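Local coordinates for DNA damage response protein Rtt109, putative (Neosartorya fumigata, PDB 5ZB9) that probably transfers acetyl groups from acetyl-CoA to lysine on histone H3, a modification linked to DNA replication, nucleosome assembly and DNA damage, at residues A[175-180]-A[233-238]; A[181-186]-A[202-207]. All blocks are in the same frame, centred on the assembly; numbering follows the deposited sequence.

Contact 1 of 2, residues A[175-180]-A[233-238]; sequences PILREY and PRWLNS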
loop_
_atom_site.group_PDB
_atom_site.type_symbol
_atom_site.label_atom_id
_atom_site.label_comp_id
_atom_site.label_asym_id
_atom_site.label_seq_id
_atom_site.Cartn_x
_atom_site.Cartn_y
_atom_site.Cartn_z
ATOM N N PRO A 175 -10.361 8.857 3.993
ATOM C CA PRO A 175 -11.632 8.285 4.467
ATOM C C PRO A 175 -11.466 6.958 5.205
ATOM O O PRO A 175 -12.287 6.632 6.067
ATOM C CB PRO A 175 -12.431 8.082 3.176
ATOM C CG PRO A 175 -11.797 8.976 2.184
ATOM C CD PRO A 175 -10.342 8.962 2.525
ATOM N N ILE A 176 -10.430 6.197 4.873
ATOM C CA ILE A 176 -10.158 4.977 5.618
ATOM C C ILE A 176 -9.778 5.350 7.036
ATOM O O ILE A 176 -10.317 4.806 8.001
ATOM C CB ILE A 176 -9.029 4.155 5.000
ATOM C CG1 ILE A 176 -9.311 3.893 3.528
ATOM C CG2 ILE A 176 -8.856 2.850 5.753
ATOM C CD1 ILE A 176 -8.294 2.993 2.874
ATOM N N LEU A 177 -8.842 6.293 7.131
ATOM C CA LEU A 177 -8.356 6.820 8.398
ATOM C C LEU A 177 -9.511 7.248 9.298
ATOM O O LEU A 177 -9.537 6.933 10.482
ATOM C CB LEU A 177 -7.409 8.004 8.142
ATOM C CG LEU A 177 -7.075 8.976 9.286
ATOM C CD1 LEU A 177 -6.241 8.331 10.374
ATOM C CD2 LEU A 177 -6.375 10.213 8.742
ATOM N N ARG A 178 -10.482 7.945 8.720
ATOM C CA ARG A 178 -11.505 8.603 9.514
ATOM C C ARG A 178 -12.717 7.728 9.832
ATOM O O ARG A 178 -13.703 8.211 10.374
ATOM C CB ARG A 178 -11.940 9.884 8.810
ATOM C CG ARG A 178 -10.826 10.901 8.799
ATOM C CD ARG A 178 -11.258 12.218 8.240
ATOM N NE ARG A 178 -10.115 13.106 8.070
ATOM C CZ ARG A 178 -9.600 13.844 9.042
ATOM N NH1 ARG A 178 -10.130 13.803 10.257
ATOM N NH2 ARG A 178 -8.554 14.627 8.797
ATOM N N GLU A 179 -12.633 6.444 9.502
ATOM C CA GLU A 179 -13.608 5.475 9.980
ATOM C C GLU A 179 -13.226 5.007 11.378
ATOM O O GLU A 179 -13.992 4.316 12.041
ATOM C CB GLU A 179 -13.707 4.282 9.028
ATOM C CG GLU A 179 -14.653 4.519 7.855
ATOM C CD GLU A 179 -16.064 4.886 8.306
ATOM O OE1 GLU A 179 -16.378 6.100 8.366
ATOM O OE2 GLU A 179 -16.859 3.960 8.605
ATOM N N TYR A 180 -12.030 5.394 11.817
ATOM C CA TYR A 180 -11.495 4.981 13.109
ATOM C C TYR A 180 -11.418 6.149 14.077
ATOM O O TYR A 180 -11.497 7.312 13.677
ATOM C CB TYR A 180 -10.114 4.357 12.937
ATOM C CG TYR A 180 -10.117 3.116 12.075
ATOM C CD1 TYR A 180 -9.875 3.191 10.710
ATOM C CD2 TYR A 180 -10.364 1.869 12.629
ATOM C CE1 TYR A 180 -9.881 2.056 9.923
ATOM C CE2 TYR A 180 -10.374 0.735 11.852
ATOM C CZ TYR A 180 -10.133 0.830 10.499
ATOM O OH TYR A 180 -10.144 -0.314 9.724
ATOM N N PRO A 233 -4.623 15.061 16.477
ATOM C CA PRO A 233 -4.426 15.150 15.024
ATOM C C PRO A 233 -4.554 13.782 14.363
ATOM O O PRO A 233 -4.246 12.757 14.983
ATOM C CB PRO A 233 -3.001 15.709 14.889
ATOM C CG PRO A 233 -2.310 15.268 16.151
ATOM C CD PRO A 233 -3.366 15.254 17.226
ATOM N N ARG A 234 -5.037 13.765 13.126
ATOM C CA ARG A 234 -5.175 12.517 12.391
ATOM C C ARG A 234 -4.039 12.373 11.371
ATOM O O ARG A 234 -3.750 11.267 10.912
ATOM C CB ARG A 234 -6.536 12.449 11.700
ATOM C CG ARG A 234 -7.731 12.852 12.573
ATOM C CD ARG A 234 -7.848 12.025 13.856
ATOM N NE ARG A 234 -7.804 10.579 13.635
ATOM C CZ ARG A 234 -8.843 9.855 13.240
ATOM N NH1 ARG A 234 -10.001 10.442 13.008
ATOM N NH2 ARG A 234 -8.727 8.547 13.069
ATOM N N TRP A 235 -3.404 13.494 11.020
ATOM C CA TRP A 235 -2.221 13.484 10.156
ATOM C C TRP A 235 -1.004 14.033 10.890
ATOM O O TRP A 235 -1.051 15.111 11.482
ATOM C CB TRP A 235 -2.473 14.284 8.877
ATOM C CG TRP A 235 -3.443 13.592 7.974
ATOM C CD1 TRP A 235 -4.801 13.683 8.010
ATOM C CD2 TRP A 235 -3.129 12.671 6.921
ATOM N NE1 TRP A 235 -5.356 12.884 7.040
ATOM C CE2 TRP A 235 -4.350 12.256 6.356
ATOM C CE3 TRP A 235 -1.934 12.167 6.397
ATOM C CZ2 TRP A 235 -4.413 11.358 5.290
ATOM C CZ3 TRP A 235 -1.998 11.271 5.336
ATOM C CH2 TRP A 235 -3.228 10.877 4.797
ATOM N N LEU A 236 0.085 13.278 10.853
ATOM C CA LEU A 236 1.316 13.678 11.521
ATOM C C LEU A 236 2.477 13.594 10.555
ATOM O O LEU A 236 2.573 12.647 9.777
ATOM C CB LEU A 236 1.589 12.796 12.734
ATOM C CG LEU A 236 0.701 13.010 13.953
ATOM C CD1 LEU A 236 1.031 12.002 15.029
ATOM C CD2 LEU A 236 0.885 14.414 14.468
ATOM N N ASN A 237 3.359 14.587 10.609
ATOM C CA ASN A 237 4.575 14.572 9.812
ATOM C C ASN A 237 5.701 13.860 10.554
ATOM O O ASN A 237 6.633 14.495 11.031
ATOM C CB ASN A 237 4.988 16.004 9.443
ATOM C CG ASN A 237 6.283 16.065 8.637
ATOM O OD1 ASN A 237 7.029 17.040 8.724
ATOM N ND2 ASN A 237 6.561 15.020 7.859
ATOM N N SER A 238 5.615 12.541 10.654
ATOM C CA SER A 238 6.696 11.768 11.257
ATOM C C SER A 238 6.602 10.287 10.909
ATOM O O SER A 238 5.682 9.857 10.220
ATOM C CB SER A 238 6.701 11.949 12.780
ATOM O OG SER A 238 5.417 11.701 13.322
#
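Leu177 and Arg234 form the centre of a buried helix-to-sheet contact, in which the C-terminal end of helix 162-177 and the type I beta turn from Leu177 to Tyr180 meet Arg234 and Trp235, where the chain enters the short strand 235-236 in the large mixed sheet of this acetyltransferase. It illustrates how an arginine can tie the carbonyls of a helix end and the turn after it to the chain entering a neighbouring strand. The chain of Arg234 bends at chi2 (-57°) and chi3, which brings its guanidinium up to the turn carbonyls. There NH2 donates to Tyr180 O at 3.1 Å, from well above the carbonyl plane. A second, weak bond runs from Arg234 NH2 to Leu177 O (3.2 Å), the carbonyl that also accepts the turn bond from Tyr180 N. The strongest polar partner of Arg234 NH2 is Ala203 O of strand 202-208. Leu177 supplies the apolar half of the contact: its CG lies over one face of the Arg234 guanidinium, offset toward the rim, and CD1 approaches NH2 of Arg234 to 3.7 Å. The other methyl, CD2, leans obliquely against the Trp235 indole. The guanidinium of Arg178 stands nearly perpendicular to that of Arg234, with the two NH1 atoms 4.3 Å apart. This closeness of like charges is probably eased by the salt bridges of Arg178 to Asp174 and Asp228. Asp174 also accepts a hydrogen bond from Trp235 NE1. Extended from CG to NE, Arg178 brings its NH2 to the indole edge, in the ring plane and 3.9 Å from Trp235 CD1.

Contact 2 of 2, residues A[181-186]-A[202-207]; sequences EPETGS and SATAFL
Glu181 and Glu183 dock a loop onto the beginning of strand 202-208 through a single beta bridge, reinforced by a carboxylate that spans two hydroxyls. The bridge pairs Glu181 with Ser202, and its hydrogen bond, from Ala203 N to Glu181 O at 3.1 Å, is nearly straight and lies in the carbonyl plane. The tight part combines this bridge with the Glu183 carboxylate beside it. Glu183 is extended beyond CG (chi2 -179°), so its carboxylate reaches the strand and divides its oxygens between residues two apart: Ser202 OG donates to OE2 at 2.8 Å, tilted 25° from the carboxylate plane, while Thr204 OG1 donates to the anti lone pair of OE1. Asn324 of strand 317-324 gives OE2 a second bond, which should help fix the group's rotation and stabilise its negative charge. Past Glu183 the contact loosens: Thr184, Gly185 and Ser186 are partly exposed, poorly ordered and do not touch the strand, although Thr184 OG1 bonds to Glu197 of helix 193-198. Near this transition a water links loop and strand, accepting from Glu183 N at 3.0 Å and donating to Thr204 OG1. That hydroxyl thus both receives the water's proton and offers its own to Glu183 OE1, 2.6 Å from Thr204 OG1.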
loop_
_atom_site.group_PDB
_atom_site.type_symbol
_atom_site.label_atom_id
_atom_site.label_comp_id
_atom_site.label_asym_id
_atom_site.label_seq_id
_atom_site.Cartn_x
_atom_site.Cartn_y
_atom_site.Cartn_z
ATOM N N GLU A 181 -11.257 5.835 15.356
ATOM C CA GLU A 181 -11.240 6.864 16.390
ATOM C C GLU A 181 -9.931 7.646 16.401
ATOM O O GLU A 181 -8.867 7.088 16.122
ATOM C CB GLU A 181 -11.482 6.234 17.762
ATOM C CG GLU A 181 -12.886 5.706 17.937
ATOM C CD GLU A 181 -13.936 6.753 17.618
ATOM O OE1 GLU A 181 -14.007 7.770 18.344
ATOM O OE2 GLU A 181 -14.683 6.566 16.630
ATOM N N PRO A 182 -10.008 8.946 16.719
ATOM C CA PRO A 182 -8.805 9.769 16.884
ATOM C C PRO A 182 -7.916 9.249 18.001
ATOM O O PRO A 182 -8.386 8.543 18.891
ATOM C CB PRO A 182 -9.363 11.153 17.235
ATOM C CG PRO A 182 -10.738 11.156 16.678
ATOM C CD PRO A 182 -11.241 9.744 16.827
ATOM N N GLU A 183 -6.636 9.590 17.952
ATOM C CA GLU A 183 -5.702 9.205 19.002
ATOM C C GLU A 183 -5.003 10.442 19.564
ATOM O O GLU A 183 -5.013 11.510 18.949
ATOM C CB GLU A 183 -4.687 8.196 18.467
ATOM C CG GLU A 183 -5.337 6.983 17.821
ATOM C CD GLU A 183 -4.328 5.959 17.314
ATOM O OE1 GLU A 183 -3.409 6.349 16.555
ATOM O OE2 GLU A 183 -4.460 4.764 17.673
ATOM N N THR A 184 -4.383 10.286 20.727
ATOM C CA THR A 184 -3.860 11.420 21.472
ATOM C C THR A 184 -2.353 11.592 21.347
ATOM O O THR A 184 -1.838 12.703 21.478
ATOM C CB THR A 184 -4.210 11.289 22.949
ATOM O OG1 THR A 184 -4.071 9.916 23.335
ATOM C CG2 THR A 184 -5.644 11.731 23.182
ATOM N N GLY A 185 -1.641 10.500 21.100
ATOM C CA GLY A 185 -0.197 10.574 20.982
ATOM C C GLY A 185 0.512 9.426 21.672
ATOM O O GLY A 185 0.289 9.167 22.858
ATOM N N SER A 186 1.368 8.743 20.914
ATOM C CA SER A 186 2.102 7.574 21.397
ATOM C C SER A 186 2.955 7.913 22.617
ATOM O O SER A 186 2.651 7.485 23.732
ATOM C CB SER A 186 2.979 6.994 20.277
ATOM O OG SER A 186 3.870 7.964 19.749
ATOM N N SER A 202 -8.916 2.515 16.570
ATOM C CA SER A 202 -8.401 3.863 16.340
ATOM C C SER A 202 -7.257 3.890 15.331
ATOM O O SER A 202 -6.668 2.851 15.019
ATOM C CB SER A 202 -7.953 4.488 17.664
ATOM O OG SER A 202 -6.949 3.705 18.278
ATOM N N ALA A 203 -6.939 5.084 14.834
ATOM C CA ALA A 203 -5.940 5.218 13.776
ATOM C C ALA A 203 -5.385 6.627 13.625
ATOM O O ALA A 203 -6.064 7.619 13.904
ATOM C CB ALA A 203 -6.527 4.763 12.449
ATOM N N THR A 204 -4.142 6.693 13.155
ATOM C CA THR A 204 -3.490 7.943 12.779
ATOM C C THR A 204 -2.746 7.717 11.459
ATOM O O THR A 204 -2.270 6.605 11.189
ATOM C CB THR A 204 -2.504 8.435 13.883
ATOM O OG1 THR A 204 -3.195 8.541 15.135
ATOM C CG2 THR A 204 -1.893 9.805 13.533
ATOM N N ALA A 205 -2.660 8.756 10.633
ATOM C CA ALA A 205 -1.909 8.684 9.381
ATOM C C ALA A 205 -0.595 9.443 9.514
ATOM O O ALA A 205 -0.564 10.559 10.050
ATOM C CB ALA A 205 -2.734 9.239 8.230
ATOM N N PHE A 206 0.485 8.835 9.033
ATOM C CA PHE A 206 1.822 9.429 9.121
ATOM C C PHE A 206 2.400 9.653 7.731
ATOM O O PHE A 206 2.333 8.767 6.871
ATOM C CB PHE A 206 2.763 8.536 9.940
ATOM C CG PHE A 206 2.305 8.301 11.362
ATOM C CD1 PHE A 206 1.386 7.303 11.655
ATOM C CD2 PHE A 206 2.803 9.074 12.403
ATOM C CE1 PHE A 206 0.969 7.086 12.954
ATOM C CE2 PHE A 206 2.389 8.864 13.716
ATOM C CZ PHE A 206 1.472 7.869 13.995
ATOM N N LEU A 207 2.962 10.837 7.511
ATOM C CA LEU A 207 3.515 11.181 6.214
ATOM C C LEU A 207 4.887 11.812 6.353
ATOM O O LEU A 207 5.086 12.706 7.170
ATOM C CB LEU A 207 2.583 12.133 5.461
ATOM C CG LEU A 207 3.155 12.633 4.129
ATOM C CD1 LEU A 207 3.213 11.501 3.109
ATOM C CD2 LEU A 207 2.399 13.850 3.581
HETATM O O HOH W 1 -5.602 10.182 15.236
#

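Contact 2 is nested within the chain loop that contact 1 closes, and their centres lie about 6 Å apart. Strands 202-208 and 235-236 are parallel neighbours in one sheet, so the two contacts share a backbone seam: Arg234 O and Ala205 N are 2.8 Å apart, probably hydrogen-bonded. Farther along, the side-chain ND2 of Asn237 hydrogen-bonds to Leu207 O, also 2.8 Å away. The turn leaving the helix runs directly into the bridged loop, and Arg234 NH2 packs 3.4 Å from Glu181 O. Contact 1 lies nearer the CoA site: the side chain of Trp235 is about 7 Å from that of Arg171, a CoA-binding residue, though no CoA is bound here. Contact 2 lies away from the known sites.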